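Side-chain contacts in CoA binding domain protein (Escherichia coli, PDB 3QA9), which is of unknown function but probably binds coenzyme A or a related nucleotide through a Rossmann-like domain: residues M131-H134 with E135-L138; D11-E14 with I15-Y19. All coordinates share one frame; numbering follows the deposited sequence.

Contact 1: residues M131-H134 with E135-L138; sequences MREH and ERLL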
ATOM      1  N   MET A 131       5.318   0.172   6.999  1.00 13.62           N
ATOM      2  CA  MET A 131       5.576   0.444   8.406  1.00 13.70           C
ATOM      3  C   MET A 131       7.069   0.355   8.728  1.00 14.19           C
ATOM      4  O   MET A 131       7.628   1.273   9.335  1.00 13.99           O
ATOM      5  CB  MET A 131       4.785  -0.537   9.278  1.00 15.34           C
ATOM      6  CG  MET A 131       5.083  -0.426  10.772  1.00 15.43           C
ATOM      7  SD  MET A 131       3.951  -1.426  11.768  1.00 20.05           S
ATOM      8  CE  MET A 131       4.352  -3.064  11.188  1.00 19.58           C
ATOM      9  N   ARG A 132       7.713  -0.740   8.312  1.00 14.67           N
ATOM     10  CA  ARG A 132       9.143  -0.932   8.564  1.00 16.01           C
ATOM     11  C   ARG A 132       9.968   0.184   7.924  1.00 15.75           C
ATOM     12  O   ARG A 132      10.926   0.681   8.514  1.00 14.43           O
ATOM     13  CB  ARG A 132       9.609  -2.290   8.013  1.00 19.00           C
ATOM     14  CG  ARG A 132      11.105  -2.578   8.214  1.00 25.88           C
ATOM     15  CD  ARG A 132      11.412  -2.951   9.658  1.00 32.11           C
ATOM     16  NE  ARG A 132      12.655  -2.383  10.190  1.00 38.77           N
ATOM     17  CZ  ARG A 132      12.823  -1.103  10.522  1.00 40.20           C
ATOM     18  NH1 ARG A 132      11.834  -0.240  10.369  1.00 42.55           N
ATOM     19  NH2 ARG A 132      13.963  -0.696  11.068  1.00 42.90           N
ATOM     20  N   GLU A 133       9.595   0.588   6.718  1.00 16.05           N
ATOM     21  CA  GLU A 133      10.337   1.643   6.035  1.00 15.98           C
ATOM     22  C   GLU A 133      10.126   2.985   6.725  1.00 16.70           C
ATOM     23  O   GLU A 133      11.042   3.806   6.800  1.00 17.49           O
ATOM     24  CB  GLU A 133       9.913   1.722   4.567  1.00 15.07           C
ATOM     25  CG  GLU A 133      10.287   0.478   3.760  1.00 16.01           C
ATOM     26  CD  GLU A 133      11.782   0.229   3.739  1.00 18.87           C
ATOM     27  OE1 GLU A 133      12.504   0.989   3.066  1.00 22.05           O
ATOM     28  OE2 GLU A 133      12.244  -0.718   4.403  1.00 21.72           O
ATOM     29  N   HIS A 134       8.923   3.210   7.237  1.00 16.78           N
ATOM     30  CA  HIS A 134       8.649   4.458   7.928  1.00 17.09           C
ATOM     31  C   HIS A 134       9.529   4.520   9.169  1.00 18.44           C
ATOM     32  O   HIS A 134      10.151   5.543   9.445  1.00 18.75           O
ATOM     33  CB  HIS A 134       7.177   4.542   8.323  1.00 17.40           C
ATOM     34  CG  HIS A 134       6.730   5.926   8.674  1.00 19.39           C
ATOM     35  ND1 HIS A 134       7.101   6.556   9.844  1.00 20.56           N
ATOM     36  CD2 HIS A 134       5.979   6.819   7.988  1.00 19.93           C
ATOM     37  CE1 HIS A 134       6.600   7.778   9.860  1.00 20.17           C
ATOM     38  NE2 HIS A 134       5.916   7.964   8.744  1.00 18.91           N
ATOM     39  N   GLU A 135       9.585   3.417   9.912  1.00 19.24           N
ATOM     40  CA  GLU A 135      10.391   3.350  11.130  1.00 22.83           C
ATOM     41  C   GLU A 135      11.890   3.482  10.841  1.00 23.32           C
ATOM     42  O   GLU A 135      12.641   4.088  11.603  1.00 24.37           O
ATOM     43  CB  GLU A 135      10.141   2.020  11.848  1.00 24.68           C
ATOM     44  CG  GLU A 135       8.672   1.709  12.102  1.00 29.70           C
ATOM     45  CD  GLU A 135       8.455   0.348  12.760  1.00 34.33           C
ATOM     46  OE1 GLU A 135       9.192  -0.611  12.429  1.00 36.37           O
ATOM     47  OE2 GLU A 135       7.532   0.231  13.599  1.00 37.86           O
ATOM     48  N   ARG A 136      12.311   2.911   9.723  1.00 22.13           N
ATOM     49  CA  ARG A 136      13.709   2.902   9.312  1.00 23.43           C
ATOM     50  C   ARG A 136      14.211   4.225   8.737  1.00 25.24           C
ATOM     51  O   ARG A 136      15.321   4.671   9.013  1.00 24.93           O
ATOM     52  CB  ARG A 136      13.889   1.809   8.257  1.00 24.83           C
ATOM     53  CG  ARG A 136      15.304   1.459   7.925  1.00 25.21           C
ATOM     54  CD  ARG A 136      15.347   0.247   6.997  1.00 26.11           C
ATOM     55  NE  ARG A 136      14.939   0.519   5.621  1.00 23.60           N
ATOM     56  CZ  ARG A 136      15.705   1.111   4.711  1.00 24.68           C
ATOM     57  NH1 ARG A 136      16.928   1.507   5.021  1.00 22.88           N
ATOM     58  NH2 ARG A 136      15.265   1.280   3.476  1.00 25.23           N
ATOM     59  N   LEU A 137      13.366   4.845   7.932  1.00 24.82           N
ATOM     60  CA  LEU A 137      13.717   6.069   7.234  1.00 25.72           C
ATOM     61  C   LEU A 137      13.227   7.361   7.809  1.00 26.51           C
ATOM     62  O   LEU A 137      13.818   8.406   7.592  1.00 26.18           O
ATOM     63  CB  LEU A 137      13.225   5.973   5.801  1.00 25.58           C
ATOM     64  CG  LEU A 137      13.816   4.786   5.069  1.00 25.33           C
ATOM     65  CD1 LEU A 137      13.363   4.800   3.632  1.00 25.56           C
ATOM     66  CD2 LEU A 137      15.314   4.870   5.138  1.00 25.45           C
ATOM     67  N   LEU A 138      12.102   7.297   8.491  1.00 26.09           N
ATOM     68  CA  LEU A 138      11.545   8.477   9.102  1.00 28.20           C
ATOM     69  C   LEU A 138      11.436   8.117  10.573  1.00 29.63           C
ATOM     70  O   LEU A 138      10.428   8.293  11.210  1.00 29.55           O
ATOM     71  CB  LEU A 138      10.186   8.788   8.491  1.00 27.81           C
ATOM     72  CG  LEU A 138      10.200   9.118   6.994  1.00 28.90           C
ATOM     73  CD1 LEU A 138       8.794   9.142   6.483  1.00 28.47           C
ATOM     74  CD2 LEU A 138      10.863  10.458   6.729  1.00 27.67           C
TER
HETATM   75  O   HOH W   1       8.476   6.577  12.342  1.00 26.63           O
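E133 OE1 accepts an N-H of R136 NH2 at 2.8 Å, a bond that meets the carboxylate on its syn side and lies close to the guanidinium plane. The grip is side-on, since NE of R136 reaches the second oxygen, E133 OE2, at 3.2 Å and comes to it from above the carboxylate plane. The two planes are therefore not flush but turned 45° against each other. E133 bends at chi2 (-60°), and R136 bends at chi3, which brings the two side chains alongside each other with both tips pointing the same way. R136 NH2 also pairs with D9, at the start of helix 9-18. One residue earlier along the helix, R132 NH1 lies 3.4 Å from E135 OE1, but the oxygen stands well out of the guanidinium plane, so the pair is held by charge alone. The imidazole of H134 is covered on one face by a methyl of L138, whose CD1 lies 4.0 Å from the ring centroid in a CH-pi contact. At the ring edge a water sits 2.9 Å from H134 ND1 and donates to L138 O, while L138 N, where the chain leaves the helix, still bonds to H134 O at 2.8 Å. With two negative and two positive side chains paired at i to i+3 spacing, the charges probably offset one another locally, and the carboxylate of E133, gripped at both oxygens, is likely to stay ionised.

Contact 2: residues D11-E14 with I15-Y19; sequences DIRE and ILTRY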
ATOM      1  N   ASP A  11      14.429   7.706  -2.319  1.00 17.25           N
ATOM      2  CA  ASP A  11      13.183   7.598  -3.079  1.00 17.16           C
ATOM      3  C   ASP A  11      12.061   7.076  -2.180  1.00 15.54           C
ATOM      4  O   ASP A  11      10.937   7.546  -2.229  1.00 16.79           O
ATOM      5  CB  ASP A  11      13.316   6.621  -4.264  1.00 19.75           C
ATOM      6  CG  ASP A  11      14.392   7.016  -5.263  1.00 23.40           C
ATOM      7  OD1 ASP A  11      14.599   8.220  -5.493  1.00 24.61           O
ATOM      8  OD2 ASP A  11      15.020   6.090  -5.819  1.00 24.61           O
ATOM      9  N   ILE A  12      12.372   6.069  -1.378  1.00 15.69           N
ATOM     10  CA  ILE A  12      11.388   5.497  -0.472  1.00 14.18           C
ATOM     11  C   ILE A  12      10.938   6.561   0.518  1.00 14.91           C
ATOM     12  O   ILE A  12       9.755   6.713   0.809  1.00 14.91           O
ATOM     13  CB  ILE A  12      11.981   4.303   0.289  1.00 12.69           C
ATOM     14  CG1 ILE A  12      12.288   3.175  -0.692  1.00 15.28           C
ATOM     15  CG2 ILE A  12      11.010   3.842   1.346  1.00 14.03           C
ATOM     16  CD1 ILE A  12      11.076   2.696  -1.459  1.00 16.86           C
ATOM     17  N   ARG A  13      11.908   7.305   1.030  1.00 15.18           N
ATOM     18  CA  ARG A  13      11.620   8.377   1.971  1.00 16.48           C
ATOM     19  C   ARG A  13      10.673   9.382   1.319  1.00 15.76           C
ATOM     20  O   ARG A  13       9.725   9.853   1.939  1.00 14.19           O
ATOM     21  CB  ARG A  13      12.914   9.091   2.402  1.00 17.72           C
ATOM     22  CG  ARG A  13      12.702  10.030   3.586  1.00 25.32           C
ATOM     23  CD  ARG A  13      13.945  10.885   3.897  1.00 27.23           C
ATOM     24  NE  ARG A  13      14.305  11.705   2.747  1.00 34.14           N
ATOM     25  CZ  ARG A  13      13.640  12.774   2.319  1.00 36.79           C
ATOM     26  NH1 ARG A  13      12.557  13.201   2.943  1.00 38.55           N
ATOM     27  NH2 ARG A  13      14.048  13.394   1.227  1.00 38.64           N
ATOM     28  N   GLU A  14      10.939   9.710   0.063  1.00 15.21           N
ATOM     29  CA  GLU A  14      10.100  10.661  -0.658  1.00 14.24           C
ATOM     30  C   GLU A  14       8.674  10.167  -0.821  1.00 15.06           C
ATOM     31  O   GLU A  14       7.718  10.919  -0.672  1.00 14.01           O
ATOM     32  CB  GLU A  14      10.709  10.962  -2.033  1.00 14.97           C
ATOM     33  CG  GLU A  14      11.976  11.788  -1.937  1.00 19.95           C
ATOM     34  CD  GLU A  14      12.612  12.104  -3.281  1.00 21.87           C
ATOM     35  OE1 GLU A  14      11.876  12.249  -4.269  1.00 26.22           O
ATOM     36  OE2 GLU A  14      13.847  12.227  -3.336  1.00 24.65           O
ATOM     37  N   ILE A  15       8.534   8.888  -1.129  1.00 14.24           N
ATOM     38  CA  ILE A  15       7.211   8.308  -1.298  1.00 13.70           C
ATOM     39  C   ILE A  15       6.396   8.408  -0.013  1.00 14.38           C
ATOM     40  O   ILE A  15       5.228   8.799  -0.031  1.00 14.51           O
ATOM     41  CB  ILE A  15       7.324   6.831  -1.711  1.00 14.99           C
ATOM     42  CG1 ILE A  15       7.882   6.740  -3.136  1.00 14.34           C
ATOM     43  CG2 ILE A  15       5.973   6.157  -1.610  1.00 13.59           C
ATOM     44  CD1 ILE A  15       8.275   5.331  -3.537  1.00 16.79           C
ATOM     45  N   LEU A  16       7.021   8.059   1.105  1.00 14.73           N
ATOM     46  CA  LEU A  16       6.347   8.092   2.399  1.00 15.63           C
ATOM     47  C   LEU A  16       6.049   9.500   2.886  1.00 17.60           C
ATOM     48  O   LEU A  16       5.076   9.721   3.607  1.00 17.95           O
ATOM     49  CB  LEU A  16       7.190   7.375   3.445  1.00 14.40           C
ATOM     50  CG  LEU A  16       7.381   5.872   3.246  1.00 15.66           C
ATOM     51  CD1 LEU A  16       8.359   5.356   4.287  1.00 17.81           C
ATOM     52  CD2 LEU A  16       6.040   5.157   3.350  1.00 15.44           C
ATOM     53  N   THR A  17       6.892  10.451   2.506  1.00 17.11           N
ATOM     54  CA  THR A  17       6.678  11.818   2.931  1.00 20.15           C
ATOM     55  C   THR A  17       5.709  12.594   2.062  1.00 20.29           C
ATOM     56  O   THR A  17       4.936  13.398   2.554  1.00 17.96           O
ATOM     57  CB  THR A  17       8.004  12.586   3.002  1.00 20.25           C
ATOM     58  OG1 THR A  17       8.651  12.543   1.733  1.00 25.73           O
ATOM     59  CG2 THR A  17       8.894  11.985   4.011  1.00 20.86           C
ATOM     60  N   ARG A  18       5.738  12.344   0.764  1.00 21.23           N
ATOM     61  CA  ARG A  18       4.878  13.082  -0.152  1.00 20.83           C
ATOM     62  C   ARG A  18       3.452  12.591  -0.375  1.00 21.79           C
ATOM     63  O   ARG A  18       2.549  13.389  -0.644  1.00 20.03           O
ATOM     64  CB  ARG A  18       5.586  13.217  -1.506  1.00 23.61           C
ATOM     65  CG  ARG A  18       6.949  13.875  -1.393  1.00 26.39           C
ATOM     66  CD  ARG A  18       7.636  14.001  -2.739  1.00 32.38           C
ATOM     67  NE  ARG A  18       8.965  14.595  -2.608  1.00 34.29           N
ATOM     68  CZ  ARG A  18       9.786  14.828  -3.627  1.00 36.60           C
ATOM     69  NH1 ARG A  18       9.416  14.516  -4.862  1.00 37.68           N
ATOM     70  NH2 ARG A  18      10.978  15.372  -3.411  1.00 36.99           N
ATOM     71  N   TYR A  19       3.238  11.289  -0.251  1.00 19.47           N
ATOM     72  CA  TYR A  19       1.920  10.706  -0.488  1.00 18.90           C
ATOM     73  C   TYR A  19       1.234  10.206   0.773  1.00 20.90           C
ATOM     74  O   TYR A  19       1.710   9.284   1.418  1.00 20.28           O
ATOM     75  CB  TYR A  19       2.068   9.559  -1.471  1.00 18.49           C
ATOM     76  CG  TYR A  19       2.660   9.976  -2.789  1.00 17.17           C
ATOM     77  CD1 TYR A  19       3.693   9.249  -3.363  1.00 15.34           C
ATOM     78  CD2 TYR A  19       2.145  11.062  -3.489  1.00 16.54           C
ATOM     79  CE1 TYR A  19       4.197   9.581  -4.602  1.00 14.09           C
ATOM     80  CE2 TYR A  19       2.640  11.414  -4.733  1.00 16.07           C
ATOM     81  CZ  TYR A  19       3.666  10.664  -5.284  1.00 15.69           C
ATOM     82  OH  TYR A  19       4.180  10.992  -6.510  1.00 16.84           O
TER
HETATM   83  O   HOH W   2      11.791  14.464  -6.693  1.00 30.09           O
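R18 runs back along the helix beside E14, its chain extended from CG to NE. R18 CB lies 3.2 Å from the carbonyl oxygen E14 O, CG passes the same oxygen just as closely, and CD is still near it; R18 N bonds to E14 O at 2.8 Å. Further out, NE comes level with CB of E14, and CZ and both terminal nitrogens reach its carboxylate. E14 OE1 rests over one face of the guanidinium, offset toward the rim and 3.4 Å from R18 NH2. This salt bridge is one of charge only, no N-H being aimed at the oxygen; the flat groups are tilted by just 26°. A water joins the pair by donating to E14 OE1 and accepting from R18 NH1 at 3.0 Å. On the neighbouring flank, T17 carries its hydroxyl between the backbone N and the carbonyl carbon (chi1 57°), which turns OG1 back onto the preceding turn. There T17 OG1 lies 2.9 Å from R13 O and 3.0 Å from E14 O, and its single proton could serve either. R13 directs its own guanidinium to E10. Facing the sheet, I12 CG2 meets L16 CD1 at 4.2 Å, and both residues pack on W103. Polar pairs along one side and aliphatic residues along the other make helix 9-18 amphipathic, as is usual for a helix laid against the parallel sheet of a Rossmann-like fold.

From the N terminus, contact 2 comes first, within helix 9-18, just before strand 21-25, the first of the parallel sheet in sequence. Contact 1 follows more than a hundred residues later in helix 130-137, after strand 123-126 at one edge of that sheet. Each is a local contact along its own helix, so neither encloses a long loop, and the two stand in series without nesting or crossing. In space they meet, the centres of contact 1 and contact 2 lying about 11 Å apart. L137 CD1 packs on I12 CG2 at 3.4 Å, and L138 CD2 touches both R13 and T17. Helices from near the two chain ends are thereby joined beside strand 123-126, which I12 and I15 also touch.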